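Local coordinates for glycoside hydrolase family protein (PDB 6Q2F) that probably removes alpha-L-rhamnose units from rhamnosylated glycosides, acting as a glycoside hydrolase of the alpha-L-rhamnosidase family, at residues 245-251 against 365-370; 42-47 against 931-937; 548-552 against 826-831; 118-122 against 490-496; 813-819 against 857-863. One frame throughout, in Å; residues are numbered along the deposited sequence.

Interaction 1 (245-251 against 365-370); sequences IAGGVTL and PIMVGQ
I245 lays its CG2 methyl along the amide end of Q370, and the two side chains run side by side in one direction. I245 CG2 is 3.5 Å from Q370 CD. Q370 reaches this far because CG is anti to the backbone N (chi1 -178°) and the chain beyond stays extended. Its NE2 is held by E372. With an alanine at Q370, the I245 methyl is likely to lose part of its cover and E372 its amide partner. G369 and Q370 both face F277, forming a classic beta bulge. Before the bulge the segments pair as antiparallel strands, with 249-251 at the edge of a four-stranded sheet. V249 and V368 make a hydrogen-bonded pair. V368 N donates to V249 O at 2.8 Å, nearly in line with the carbonyl. V249 N returns a 3.1 Å bond to V368 O. L251 CD1 meets V368 CG2 at 3.7 Å. V249, L251 and V368 all touch L261 of the facing sheet, consistent with a beta-sandwich. On the other sheet face, selenomethionine M367 bends back under the turn. Its SE lies 3.4 Å from G248 N and its CE 3.6 Å from A246 O. A side chain on G248 would run into the carbonyl oxygens of V368 and G369. The join thus rests on backbone hydrogen bonds and aliphatic contact, so its strength probably depends little on charge.

Interaction 2 (42-47 against 931-937); sequences LEQAFK and WHPETGK
This is a mainly apolar contact between the first modelled helix, 42-47, and a beta hairpin, with F46 and W931 at its centre. The two rings meet obliquely, their planes 52° apart. W931 CE3 sits over one face of the F46 ring, towards its rim, 3.6 Å from F46 CD2. A chi1 of -167° turns the F46 ring away from its own N and towards the hairpin. Its CE2 atom reaches the hairpin backbone, 3.4 Å from H932 O and 3.5 Å from G936 CA. The outer end of the indole is met by the first turn of the helix. L42 CG touches W931 CZ3 at 3.8 Å, and E43 OE2 lies near the ring plane, 3.5 Å from W931 CZ2. The hairpin joins strands 926-932 and 937-946 of the antiparallel sheet. In its loop T935 OG1 accepts from K937 N, an ST turn. G936 has positive phi, and a CB there would strike K47 CD. Cutting F46 back to an alanine is likely to open a gap between W931 and the G936 turn and leave the indole less firmly held on that side. The polar links run through backbone atoms. A water donates 2.7 Å bonds to both E43 O and G936 O. R720 of helix 712-726 gives NE to F46 O, NH2 to K47 O and NH1 to P933 O.

Interaction 3 (548-552 against 826-831); sequences RFLYD and ATPSNT
D552 grips the loop 826-831 with both carboxylate oxygens. S829 OG donates to D552 OD1 at 2.7 Å, and N830 N donates to D552 OD2 at 2.9 Å. Both arrive on the syn side, slightly out of the carboxylate plane. Y526 OH also bonds D552 OD2. S829 OG accepts from T831 N in turn, a capping bond at the turn into helix 831-834. The hydroxyl is thus fixed from two directions. Next to it P828 turns its CB-CG edge onto the face of Y551. P828 CB stands 3.6 Å from the ring centroid, only 6° off the normal, a CH-pi contact. This side is buried and close-fitting. The R548 side is partly exposed and makes no hydrogen bond to the loop. Its extended chain passes N830, where R548 CB is 3.3 Å from N830 OD1. T827 O then lies over one face of the guanidinium, while R548 NE pairs with E544. N830 ND2 is taken by Q545 O. The contact sets the long helix 543-575 against the loop that follows strand 818-820, with F520 and R524 of helix 516-524 also touching D552.

Interaction 4 (118-122 against 490-496); sequences AHEAD and DMVGKRG
The contact belongs to the (beta/alpha)8 barrel and joins helix 108-124 to the loop before barrel strand 497-502, chiefly through D122, H119, M491 and R495. Helix 108-124 leads into strand 127-131, the neighbour of 497-502 in the barrel. R495 holds D122 side-on in a salt bridge. R495 NE bonds D122 OD1 at 3.1 Å, and R495 NH2 bonds D122 OD2 at 2.9 Å. The grip is twisted, with carboxylate and guanidinium planes 59° apart. D122 OD1 is met from above the carboxylate plane, while OD2 is met on its syn side. D122 swings its carboxylate away from its own N (chi1 179°) to reach the arginine. Selenomethionine M491 fills the middle. It bends so that both CG and SE lie over one face of the H119 ring, with M491 SE 3.9 Å from the ring centroid. M491 CB packs on A118 CB at 4.0 Å. The methyl CE meanwhile sits over the face of the R495 guanidinium, which places M491 between the histidine and the ion pair. G496 has positive phi, and a CB there would clash with M491 O. A118 also rests on A487 of helix 469-487. Beside the histidine a water lies 2.9 Å from H119 NE2 and bonds D490 OD1 weakly. A second water accepts from G496 N at 3.1 Å.

Interaction 5 (813-819 against 857-863); sequences VVGGATV and VGKGRVI
V813 CG1 is the apolar centre, 3.6 Å from V857 CB and 3.8 Å from V862 CG2. L848 of helix 838-848 packs on all three valines. Helix 803-814 is the crossover between parallel strands 788-794 and 818-820, a beta-alpha-beta unit in a domain whose parallel strand order resembles the flavodoxin-like fold. Strand 860-863 extends the sheet in parallel beside 818-820. R861 N bonds A817 O at 3.0 Å. V819 N then bonds R861 O, and I863 N bonds V819 O at 2.8 Å, both nearly straight along the carbonyls. The helix end and the hairpin fit closely. G816 has positive phi and closes the helix in a Schellman motif. V857 to G860 form a type II' turn with G858 at its second position. A CB on G860 would strike V813 O and A817 O, and one on G858 would strike V814 CA. K859 N reaches back to V814 O at 3.1 Å, from above the carbonyl plane. At the polar edge T818 and R861 lie side by side, pointing the same way. The extended R861 chain carries its guanidinium outward to a salt bridge with D854, and NH1 also bonds A874 O. I863 CD1 lies over one face of that guanidinium, 3.7 Å above its plane.

How the interactions relate
Interaction 2 closes a loop that contains the other four, tying the first modelled helix to a late hairpin. Interactions 2 and 4 have their nearest atoms about 20 Å apart. Interactions 1 and 2 are far from each other, about 66 Å between centres. Interactions 3 and 5 alternate along the chain: the loop of interaction 3 follows strand 818-820, which forms part of interaction 5. Nearest atoms of interactions 3 and 5 are about 14 Å apart. Interaction 3 comes within about 17 Å of interaction 1, nearest atoms. The sodium ion is bound by D503, S504, E583, E586 and E644. Interaction 4 leads into strand 497-502, just before D503, while helix 543-575 of interaction 3 leads into strand 579-582, just before E583.

Interaction 1 (245-251 against 365-370)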
# COMPACT_ATOMS: atom_id res chain seq x y z
N ILE A 245 -9.50 2.82 -33.82
CA ILE A 245 -9.30 3.96 -32.93
C ILE A 245 -7.83 4.19 -32.58
O ILE A 245 -7.49 5.25 -32.06
CB ILE A 245 -10.12 3.80 -31.64
CG1 ILE A 245 -9.76 2.50 -30.93
CG2 ILE A 245 -11.62 3.85 -31.95
CD1 ILE A 245 -10.69 2.15 -29.79
N ALA A 246 -6.96 3.21 -32.83
CA ALA A 246 -5.53 3.40 -32.65
C ALA A 246 -4.83 3.93 -33.90
O ALA A 246 -3.66 4.30 -33.83
CB ALA A 246 -4.86 2.08 -32.24
N GLY A 247 -5.52 3.97 -35.04
CA GLY A 247 -4.90 4.42 -36.27
C GLY A 247 -5.60 5.61 -36.89
O GLY A 247 -6.71 5.49 -37.41
N GLY A 248 -4.95 6.77 -36.84
CA GLY A 248 -5.55 7.98 -37.37
C GLY A 248 -4.58 8.80 -38.18
O GLY A 248 -4.18 8.41 -39.28
N VAL A 249 -4.20 9.96 -37.65
CA VAL A 249 -3.32 10.88 -38.35
C VAL A 249 -2.13 11.21 -37.45
O VAL A 249 -2.26 11.24 -36.23
CB VAL A 249 -4.05 12.18 -38.76
CG1 VAL A 249 -5.21 11.85 -39.66
CG2 VAL A 249 -4.55 12.92 -37.52
N THR A 250 -0.98 11.44 -38.07
CA THR A 250 0.20 11.91 -37.37
C THR A 250 0.23 13.43 -37.42
O THR A 250 -0.06 14.04 -38.45
CB THR A 250 1.48 11.34 -37.98
OG1 THR A 250 1.23 10.00 -38.44
CG2 THR A 250 2.59 11.28 -36.95
N LEU A 251 0.56 14.05 -36.29
CA LEU A 251 0.57 15.50 -36.19
C LEU A 251 1.99 16.02 -36.34
O LEU A 251 2.94 15.40 -35.85
CB LEU A 251 -0.03 15.97 -34.86
CG LEU A 251 -1.52 15.73 -34.62
CD1 LEU A 251 -1.92 16.25 -33.25
CD2 LEU A 251 -2.35 16.39 -35.70
N PRO A 365 6.73 10.94 -33.06
CA PRO A 365 5.56 10.90 -33.92
C PRO A 365 4.31 10.97 -33.10
O PRO A 365 3.98 9.98 -32.46
CB PRO A 365 5.65 9.52 -34.54
CG PRO A 365 6.42 8.70 -33.57
CD PRO A 365 7.05 9.60 -32.55
N ILE A 366 3.62 12.09 -33.10
CA ILE A 366 2.42 12.20 -32.32
C ILE A 366 1.21 11.84 -33.15
O ILE A 366 0.72 12.63 -33.92
CB ILE A 366 2.29 13.63 -31.82
CG1 ILE A 366 3.50 14.03 -31.03
CG2 ILE A 366 1.07 13.75 -30.97
CD1 ILE A 366 3.72 13.13 -29.84
N MSE A 367 0.73 10.63 -33.00
CA MSE A 367 -0.40 10.19 -33.76
C MSE A 367 -1.62 10.32 -32.92
O MSE A 367 -1.56 10.03 -31.73
CB MSE A 367 -0.05 8.76 -34.16
CG MSE A 367 -1.20 7.77 -34.11
SE MSE A 367 -1.66 7.12 -35.89
CE MSE A 367 -0.80 5.38 -35.73
N VAL A 368 -2.72 10.74 -33.52
CA VAL A 368 -4.00 10.85 -32.87
C VAL A 368 -4.80 9.78 -33.55
O VAL A 368 -5.11 9.89 -34.70
CB VAL A 368 -4.63 12.20 -33.07
CG1 VAL A 368 -6.08 12.17 -32.65
CG2 VAL A 368 -3.89 13.22 -32.27
N GLY A 369 -5.11 8.71 -32.84
CA GLY A 369 -5.81 7.59 -33.42
C GLY A 369 -7.29 7.82 -33.66
O GLY A 369 -7.84 7.38 -34.67
N GLN A 370 -7.95 8.51 -32.74
CA GLN A 370 -9.37 8.80 -32.86
C GLN A 370 -9.64 10.23 -32.40
O GLN A 370 -9.10 10.67 -31.38
CB GLN A 370 -10.22 7.83 -32.02
CG GLN A 370 -11.72 8.06 -32.14
CD GLN A 370 -12.52 7.18 -31.19
OE1 GLN A 370 -11.99 6.71 -30.19
NE2 GLN A 370 -13.79 6.96 -31.50

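Interaction 2 (42-47 against 931-937)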
# COMPACT_ATOMS: atom_id res chain seq x y z
N LEU A 42 4.96 -10.65 30.88
CA LEU A 42 5.30 -9.70 29.83
C LEU A 42 6.75 -9.24 29.95
O LEU A 42 7.42 -9.00 28.94
CB LEU A 42 4.34 -8.52 29.86
CG LEU A 42 4.43 -7.57 28.66
CD1 LEU A 42 4.12 -8.32 27.36
CD2 LEU A 42 3.49 -6.36 28.87
N GLU A 43 7.26 -9.12 31.18
CA GLU A 43 8.65 -8.73 31.38
C GLU A 43 9.60 -9.77 30.82
O GLU A 43 10.60 -9.43 30.19
CB GLU A 43 8.95 -8.50 32.86
CG GLU A 43 8.27 -7.26 33.47
CD GLU A 43 6.80 -7.49 33.81
OE1 GLU A 43 6.33 -8.64 33.73
OE2 GLU A 43 6.11 -6.50 34.15
N GLN A 44 9.31 -11.05 31.05
CA GLN A 44 10.15 -12.12 30.52
C GLN A 44 10.06 -12.19 29.00
O GLN A 44 11.07 -12.31 28.31
CB GLN A 44 9.77 -13.46 31.14
CG GLN A 44 10.05 -13.55 32.64
CD GLN A 44 9.39 -14.75 33.31
OE1 GLN A 44 8.24 -15.09 33.01
NE2 GLN A 44 10.11 -15.39 34.23
N ALA A 45 8.84 -12.11 28.46
CA ALA A 45 8.69 -12.11 27.01
C ALA A 45 9.42 -10.92 26.40
O ALA A 45 10.03 -11.04 25.34
CB ALA A 45 7.20 -12.09 26.63
N PHE A 46 9.36 -9.76 27.07
CA PHE A 46 10.07 -8.59 26.56
C PHE A 46 11.57 -8.80 26.56
O PHE A 46 12.26 -8.35 25.64
CB PHE A 46 9.70 -7.36 27.39
CG PHE A 46 10.11 -6.05 26.78
CD1 PHE A 46 9.57 -5.61 25.59
CD2 PHE A 46 11.02 -5.24 27.44
CE1 PHE A 46 9.93 -4.39 25.04
CE2 PHE A 46 11.39 -4.00 26.91
CZ PHE A 46 10.83 -3.58 25.70
N LYS A 47 12.10 -9.51 27.55
CA LYS A 47 13.53 -9.79 27.52
C LYS A 47 13.89 -10.71 26.35
O LYS A 47 14.86 -10.44 25.63
CB LYS A 47 13.97 -10.40 28.85
CG LYS A 47 15.47 -10.30 29.08
CD LYS A 47 15.99 -8.90 28.72
CE LYS A 47 17.48 -8.76 28.98
NZ LYS A 47 18.27 -9.77 28.21
N TRP A 931 9.89 1.08 29.32
CA TRP A 931 10.44 -0.16 28.79
C TRP A 931 11.23 0.14 27.53
O TRP A 931 10.72 0.80 26.62
CB TRP A 931 9.34 -1.18 28.49
CG TRP A 931 8.65 -1.72 29.69
CD1 TRP A 931 8.42 -1.07 30.87
CD2 TRP A 931 8.08 -3.03 29.84
NE1 TRP A 931 7.75 -1.90 31.74
CE2 TRP A 931 7.52 -3.10 31.13
CE3 TRP A 931 8.00 -4.16 29.01
CZ2 TRP A 931 6.89 -4.24 31.62
CZ3 TRP A 931 7.37 -5.30 29.48
CH2 TRP A 931 6.82 -5.33 30.78
N HIS A 932 12.47 -0.33 27.48
CA HIS A 932 13.37 0.01 26.39
C HIS A 932 13.54 -1.19 25.46
O HIS A 932 14.05 -2.23 25.90
CB HIS A 932 14.74 0.44 26.92
CG HIS A 932 14.69 1.65 27.79
ND1 HIS A 932 14.62 2.93 27.28
CD2 HIS A 932 14.74 1.78 29.14
CE1 HIS A 932 14.63 3.79 28.29
NE2 HIS A 932 14.70 3.12 29.42
N PRO A 933 13.12 -1.11 24.20
CA PRO A 933 13.29 -2.28 23.31
C PRO A 933 14.74 -2.56 22.94
O PRO A 933 15.03 -3.68 22.50
CB PRO A 933 12.44 -1.92 22.08
CG PRO A 933 12.29 -0.43 22.12
CD PRO A 933 12.25 -0.08 23.61
N GLU A 934 15.65 -1.58 23.07
CA GLU A 934 17.07 -1.84 22.81
C GLU A 934 17.58 -2.95 23.71
O GLU A 934 18.40 -3.77 23.29
CB GLU A 934 17.92 -0.59 23.03
CG GLU A 934 17.82 0.50 21.97
CD GLU A 934 16.62 1.41 22.17
OE1 GLU A 934 15.73 1.04 22.96
OE2 GLU A 934 16.55 2.48 21.52
N THR A 935 17.12 -2.98 24.96
CA THR A 935 17.73 -3.81 25.98
C THR A 935 16.78 -4.83 26.58
O THR A 935 17.25 -5.80 27.17
CB THR A 935 18.25 -2.94 27.13
OG1 THR A 935 17.17 -2.20 27.70
CG2 THR A 935 19.34 -1.96 26.64
N GLY A 936 15.47 -4.63 26.46
CA GLY A 936 14.54 -5.52 27.12
C GLY A 936 14.42 -5.27 28.60
O GLY A 936 13.93 -6.15 29.32
N LYS A 937 14.85 -4.10 29.07
CA LYS A 937 14.81 -3.74 30.48
C LYS A 937 13.80 -2.63 30.71
O LYS A 937 13.47 -1.86 29.80
CB LYS A 937 16.20 -3.29 30.97
CG LYS A 937 17.23 -4.40 31.06
CD LYS A 937 18.67 -3.87 30.90
CE LYS A 937 18.87 -2.51 31.58
NZ LYS A 937 20.07 -1.75 31.04
O HOH W 1 11.78 -7.10 30.71

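Interaction 3 (548-552 against 826-831)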
# COMPACT_ATOMS: atom_id res chain seq x y z
N ARG A 548 -25.03 7.56 -11.37
CA ARG A 548 -25.25 6.71 -10.20
C ARG A 548 -25.25 5.24 -10.58
O ARG A 548 -24.74 4.41 -9.83
CB ARG A 548 -26.55 7.09 -9.50
CG ARG A 548 -26.45 8.42 -8.78
CD ARG A 548 -27.77 8.84 -8.22
NE ARG A 548 -27.64 10.15 -7.59
CZ ARG A 548 -28.59 10.75 -6.88
NH1 ARG A 548 -29.77 10.16 -6.68
NH2 ARG A 548 -28.34 11.93 -6.37
N PHE A 549 -25.80 4.90 -11.75
CA PHE A 549 -25.69 3.51 -12.17
C PHE A 549 -24.23 3.10 -12.31
O PHE A 549 -23.84 2.02 -11.87
CB PHE A 549 -26.39 3.25 -13.49
CG PHE A 549 -25.91 1.99 -14.15
CD1 PHE A 549 -26.21 0.76 -13.59
CD2 PHE A 549 -25.10 2.03 -15.27
CE1 PHE A 549 -25.75 -0.42 -14.17
CE2 PHE A 549 -24.64 0.86 -15.85
CZ PHE A 549 -24.96 -0.36 -15.30
N LEU A 550 -23.42 3.95 -12.93
CA LEU A 550 -22.01 3.60 -13.12
C LEU A 550 -21.31 3.47 -11.77
O LEU A 550 -20.54 2.52 -11.57
CB LEU A 550 -21.33 4.62 -14.04
CG LEU A 550 -22.00 4.62 -15.43
CD1 LEU A 550 -21.65 5.85 -16.26
CD2 LEU A 550 -21.68 3.33 -16.19
N TYR A 551 -21.59 4.38 -10.83
CA TYR A 551 -21.12 4.22 -9.46
C TYR A 551 -21.51 2.85 -8.90
O TYR A 551 -20.68 2.14 -8.32
CB TYR A 551 -21.70 5.32 -8.56
CG TYR A 551 -21.45 5.08 -7.07
CD1 TYR A 551 -22.35 4.36 -6.30
CD2 TYR A 551 -20.30 5.57 -6.44
CE1 TYR A 551 -22.12 4.12 -4.94
CE2 TYR A 551 -20.07 5.34 -5.08
CZ TYR A 551 -20.98 4.61 -4.35
OH TYR A 551 -20.77 4.37 -2.99
N ASP A 552 -22.78 2.47 -9.06
CA ASP A 552 -23.25 1.17 -8.59
C ASP A 552 -22.52 0.03 -9.29
O ASP A 552 -22.26 -1.02 -8.69
CB ASP A 552 -24.77 1.04 -8.83
CG ASP A 552 -25.59 1.87 -7.85
OD1 ASP A 552 -25.04 2.19 -6.77
OD2 ASP A 552 -26.76 2.21 -8.17
N ALA A 826 -25.86 14.10 -0.72
CA ALA A 826 -26.50 13.30 -1.76
C ALA A 826 -26.19 11.83 -1.54
O ALA A 826 -25.23 11.48 -0.86
CB ALA A 826 -26.04 13.72 -3.16
N THR A 827 -27.12 10.88 -2.17
CA THR A 827 -26.57 9.54 -2.30
C THR A 827 -25.86 9.40 -3.64
O THR A 827 -26.27 10.02 -4.63
CB THR A 827 -27.65 8.47 -2.20
OG1 THR A 827 -27.07 7.20 -2.52
CG2 THR A 827 -28.81 8.73 -3.18
N PRO A 828 -24.79 8.60 -3.69
CA PRO A 828 -24.14 8.29 -4.98
C PRO A 828 -24.79 7.14 -5.74
O PRO A 828 -24.37 6.86 -6.87
CB PRO A 828 -22.72 7.91 -4.56
CG PRO A 828 -22.95 7.20 -3.26
CD PRO A 828 -24.04 8.01 -2.55
N SER A 829 -25.76 6.46 -5.15
CA SER A 829 -26.30 5.21 -5.67
C SER A 829 -27.74 5.39 -6.14
O SER A 829 -28.46 6.29 -5.70
CB SER A 829 -26.24 4.12 -4.58
OG SER A 829 -26.88 2.93 -5.00
N ASN A 830 -28.16 4.52 -7.08
CA ASN A 830 -29.54 4.43 -7.55
C ASN A 830 -30.37 3.47 -6.71
O ASN A 830 -31.58 3.34 -6.96
CB ASN A 830 -29.59 3.95 -9.00
CG ASN A 830 -29.40 5.06 -9.99
OD1 ASN A 830 -29.69 6.21 -9.71
ND2 ASN A 830 -28.91 4.70 -11.19
N THR A 831 -29.76 2.77 -5.75
CA THR A 831 -30.47 1.71 -5.03
C THR A 831 -31.74 2.24 -4.38
O THR A 831 -32.83 1.67 -4.55
CB THR A 831 -29.54 1.08 -4.00
OG1 THR A 831 -28.53 0.33 -4.68
CG2 THR A 831 -30.31 0.13 -3.04

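Interaction 4 (118-122 against 490-496)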
# COMPACT_ATOMS: atom_id res chain seq x y z
N ALA A 118 11.50 -25.98 2.90
CA ALA A 118 10.35 -26.17 3.78
C ALA A 118 10.74 -27.01 4.99
O ALA A 118 10.30 -26.74 6.11
CB ALA A 118 9.20 -26.81 3.00
N HIS A 119 11.58 -28.03 4.78
CA HIS A 119 11.99 -28.88 5.89
C HIS A 119 12.92 -28.13 6.83
O HIS A 119 12.89 -28.36 8.05
CB HIS A 119 12.65 -30.16 5.38
CG HIS A 119 11.67 -31.23 5.03
ND1 HIS A 119 11.00 -31.97 5.99
CD2 HIS A 119 11.22 -31.67 3.83
CE1 HIS A 119 10.19 -32.83 5.39
NE2 HIS A 119 10.32 -32.68 4.08
N GLU A 120 13.76 -27.25 6.28
CA GLU A 120 14.65 -26.46 7.13
C GLU A 120 13.86 -25.46 7.95
O GLU A 120 14.18 -25.23 9.12
CB GLU A 120 15.70 -25.75 6.28
CG GLU A 120 16.80 -26.66 5.76
CD GLU A 120 17.69 -27.18 6.87
OE1 GLU A 120 18.57 -26.42 7.34
OE2 GLU A 120 17.51 -28.34 7.28
N ALA A 121 12.84 -24.84 7.35
CA ALA A 121 12.02 -23.91 8.13
C ALA A 121 11.28 -24.66 9.23
O ALA A 121 11.22 -24.20 10.37
CB ALA A 121 11.03 -23.18 7.22
N ASP A 122 10.72 -25.83 8.90
CA ASP A 122 10.11 -26.66 9.92
C ASP A 122 11.11 -27.00 11.02
O ASP A 122 10.84 -26.82 12.20
CB ASP A 122 9.55 -27.93 9.28
CG ASP A 122 8.92 -28.87 10.29
OD1 ASP A 122 7.83 -28.53 10.82
OD2 ASP A 122 9.51 -29.94 10.54
N ASP A 490 2.95 -33.08 3.57
CA ASP A 490 3.23 -32.88 4.99
C ASP A 490 3.90 -31.53 5.25
O ASP A 490 4.02 -31.14 6.42
CB ASP A 490 4.11 -34.02 5.53
CG ASP A 490 5.41 -34.23 4.71
OD1 ASP A 490 5.34 -34.21 3.46
OD2 ASP A 490 6.50 -34.40 5.31
N MSE A 491 4.32 -30.82 4.21
CA MSE A 491 5.04 -29.57 4.41
C MSE A 491 4.25 -28.38 3.88
O MSE A 491 4.82 -27.35 3.55
CB MSE A 491 6.41 -29.65 3.72
CG MSE A 491 7.42 -30.54 4.42
SE MSE A 491 8.00 -29.80 6.19
CE MSE A 491 7.34 -31.19 7.35
N VAL A 492 2.94 -28.53 3.78
CA VAL A 492 2.06 -27.44 3.41
C VAL A 492 0.88 -27.45 4.38
O VAL A 492 0.14 -28.44 4.46
CB VAL A 492 1.57 -27.54 1.95
CG1 VAL A 492 0.65 -26.38 1.65
CG2 VAL A 492 2.76 -27.55 0.97
N GLY A 493 0.71 -26.36 5.12
CA GLY A 493 -0.38 -26.30 6.09
C GLY A 493 0.15 -26.09 7.49
O GLY A 493 0.64 -25.01 7.81
N LYS A 494 0.08 -27.13 8.33
CA LYS A 494 0.51 -27.01 9.72
C LYS A 494 2.02 -27.05 9.88
O LYS A 494 2.53 -26.65 10.93
CB LYS A 494 -0.12 -28.12 10.55
CG LYS A 494 -1.65 -28.00 10.59
CD LYS A 494 -2.26 -28.96 11.60
CE LYS A 494 -3.47 -28.32 12.26
NZ LYS A 494 -3.97 -29.11 13.42
N ARG A 495 2.75 -27.50 8.86
CA ARG A 495 4.19 -27.60 8.91
C ARG A 495 4.76 -27.14 7.58
O ARG A 495 4.08 -27.21 6.55
CB ARG A 495 4.62 -29.04 9.23
CG ARG A 495 4.36 -29.44 10.71
CD ARG A 495 4.69 -30.90 10.95
NE ARG A 495 6.13 -31.14 11.10
CZ ARG A 495 6.73 -32.31 10.89
NH1 ARG A 495 6.02 -33.37 10.50
NH2 ARG A 495 8.04 -32.43 11.05
N GLY A 496 6.00 -26.67 7.60
CA GLY A 496 6.66 -26.24 6.38
C GLY A 496 6.12 -24.91 5.88
O GLY A 496 6.38 -23.87 6.49
O HOH W 2 8.26 -33.34 2.16
O HOH W 3 6.79 -26.32 10.57

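Interaction 5 (813-819 against 857-863)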
# COMPACT_ATOMS: atom_id res chain seq x y z
N VAL A 813 -26.88 5.96 16.08
CA VAL A 813 -27.19 7.20 16.80
C VAL A 813 -28.41 7.00 17.70
O VAL A 813 -28.34 7.19 18.92
CB VAL A 813 -27.41 8.36 15.81
CG1 VAL A 813 -27.90 9.60 16.55
CG2 VAL A 813 -26.12 8.69 15.07
N VAL A 814 -29.54 6.59 17.11
CA VAL A 814 -30.77 6.42 17.90
C VAL A 814 -30.55 5.39 19.02
O VAL A 814 -31.14 5.49 20.10
CB VAL A 814 -31.95 6.05 16.98
CG1 VAL A 814 -33.17 5.61 17.79
CG2 VAL A 814 -32.32 7.27 16.12
N GLY A 815 -29.67 4.41 18.78
CA GLY A 815 -29.34 3.43 19.80
C GLY A 815 -28.37 3.91 20.87
O GLY A 815 -28.08 3.15 21.80
N GLY A 816 -27.86 5.14 20.75
CA GLY A 816 -27.08 5.76 21.81
C GLY A 816 -25.71 6.31 21.42
O GLY A 816 -25.01 6.87 22.26
N ALA A 817 -25.32 6.16 20.15
CA ALA A 817 -23.98 6.55 19.74
C ALA A 817 -23.90 8.02 19.34
O ALA A 817 -24.91 8.66 19.03
CB ALA A 817 -23.50 5.68 18.57
N THR A 818 -22.68 8.53 19.33
CA THR A 818 -22.39 9.89 18.91
C THR A 818 -21.75 9.89 17.53
O THR A 818 -20.85 9.09 17.26
CB THR A 818 -21.46 10.58 19.92
OG1 THR A 818 -22.02 10.45 21.23
CG2 THR A 818 -21.26 12.05 19.58
N VAL A 819 -22.22 10.79 16.66
CA VAL A 819 -21.64 11.00 15.34
C VAL A 819 -21.18 12.45 15.26
O VAL A 819 -21.92 13.36 15.63
CB VAL A 819 -22.63 10.70 14.20
CG1 VAL A 819 -22.12 11.28 12.88
CG2 VAL A 819 -22.86 9.23 14.08
N VAL A 857 -30.47 12.91 19.51
CA VAL A 857 -31.19 12.19 18.46
C VAL A 857 -31.40 10.79 19.00
O VAL A 857 -30.44 10.00 19.08
CB VAL A 857 -30.40 12.16 17.14
CG1 VAL A 857 -31.21 11.49 16.02
CG2 VAL A 857 -29.93 13.57 16.76
N GLY A 858 -32.64 10.46 19.34
CA GLY A 858 -32.86 9.22 20.06
C GLY A 858 -32.06 9.25 21.35
O GLY A 858 -32.00 10.27 22.04
N LYS A 859 -31.42 8.14 21.68
CA LYS A 859 -30.58 8.14 22.86
C LYS A 859 -29.17 8.64 22.58
O LYS A 859 -28.36 8.68 23.51
CB LYS A 859 -30.53 6.74 23.48
CG LYS A 859 -31.92 6.12 23.67
CD LYS A 859 -31.88 5.04 24.73
CE LYS A 859 -32.52 3.74 24.24
NZ LYS A 859 -33.62 3.29 25.14
N GLY A 860 -28.85 9.04 21.35
CA GLY A 860 -27.52 9.42 20.96
C GLY A 860 -27.39 10.90 20.64
O GLY A 860 -28.18 11.74 21.08
N ARG A 861 -26.38 11.21 19.82
CA ARG A 861 -26.00 12.61 19.64
C ARG A 861 -25.28 12.79 18.32
O ARG A 861 -24.45 11.96 17.94
CB ARG A 861 -25.13 13.06 20.81
CG ARG A 861 -24.62 14.47 20.74
CD ARG A 861 -23.77 14.75 21.97
NE ARG A 861 -23.42 16.16 22.10
CZ ARG A 861 -22.63 16.63 23.06
NH1 ARG A 861 -22.13 15.79 23.96
NH2 ARG A 861 -22.35 17.92 23.11
N VAL A 862 -25.59 13.87 17.62
CA VAL A 862 -24.97 14.22 16.35
C VAL A 862 -24.43 15.63 16.50
O VAL A 862 -25.20 16.58 16.68
CB VAL A 862 -25.96 14.14 15.18
CG1 VAL A 862 -25.29 14.64 13.88
CG2 VAL A 862 -26.50 12.73 15.01
N ILE A 863 -23.11 15.76 16.41
CA ILE A 863 -22.43 17.05 16.48
C ILE A 863 -22.03 17.44 15.05
O ILE A 863 -21.16 16.81 14.45
CB ILE A 863 -21.22 16.99 17.41
CG1 ILE A 863 -21.64 16.47 18.78
CG2 ILE A 863 -20.57 18.36 17.54
CD1 ILE A 863 -20.50 16.36 19.78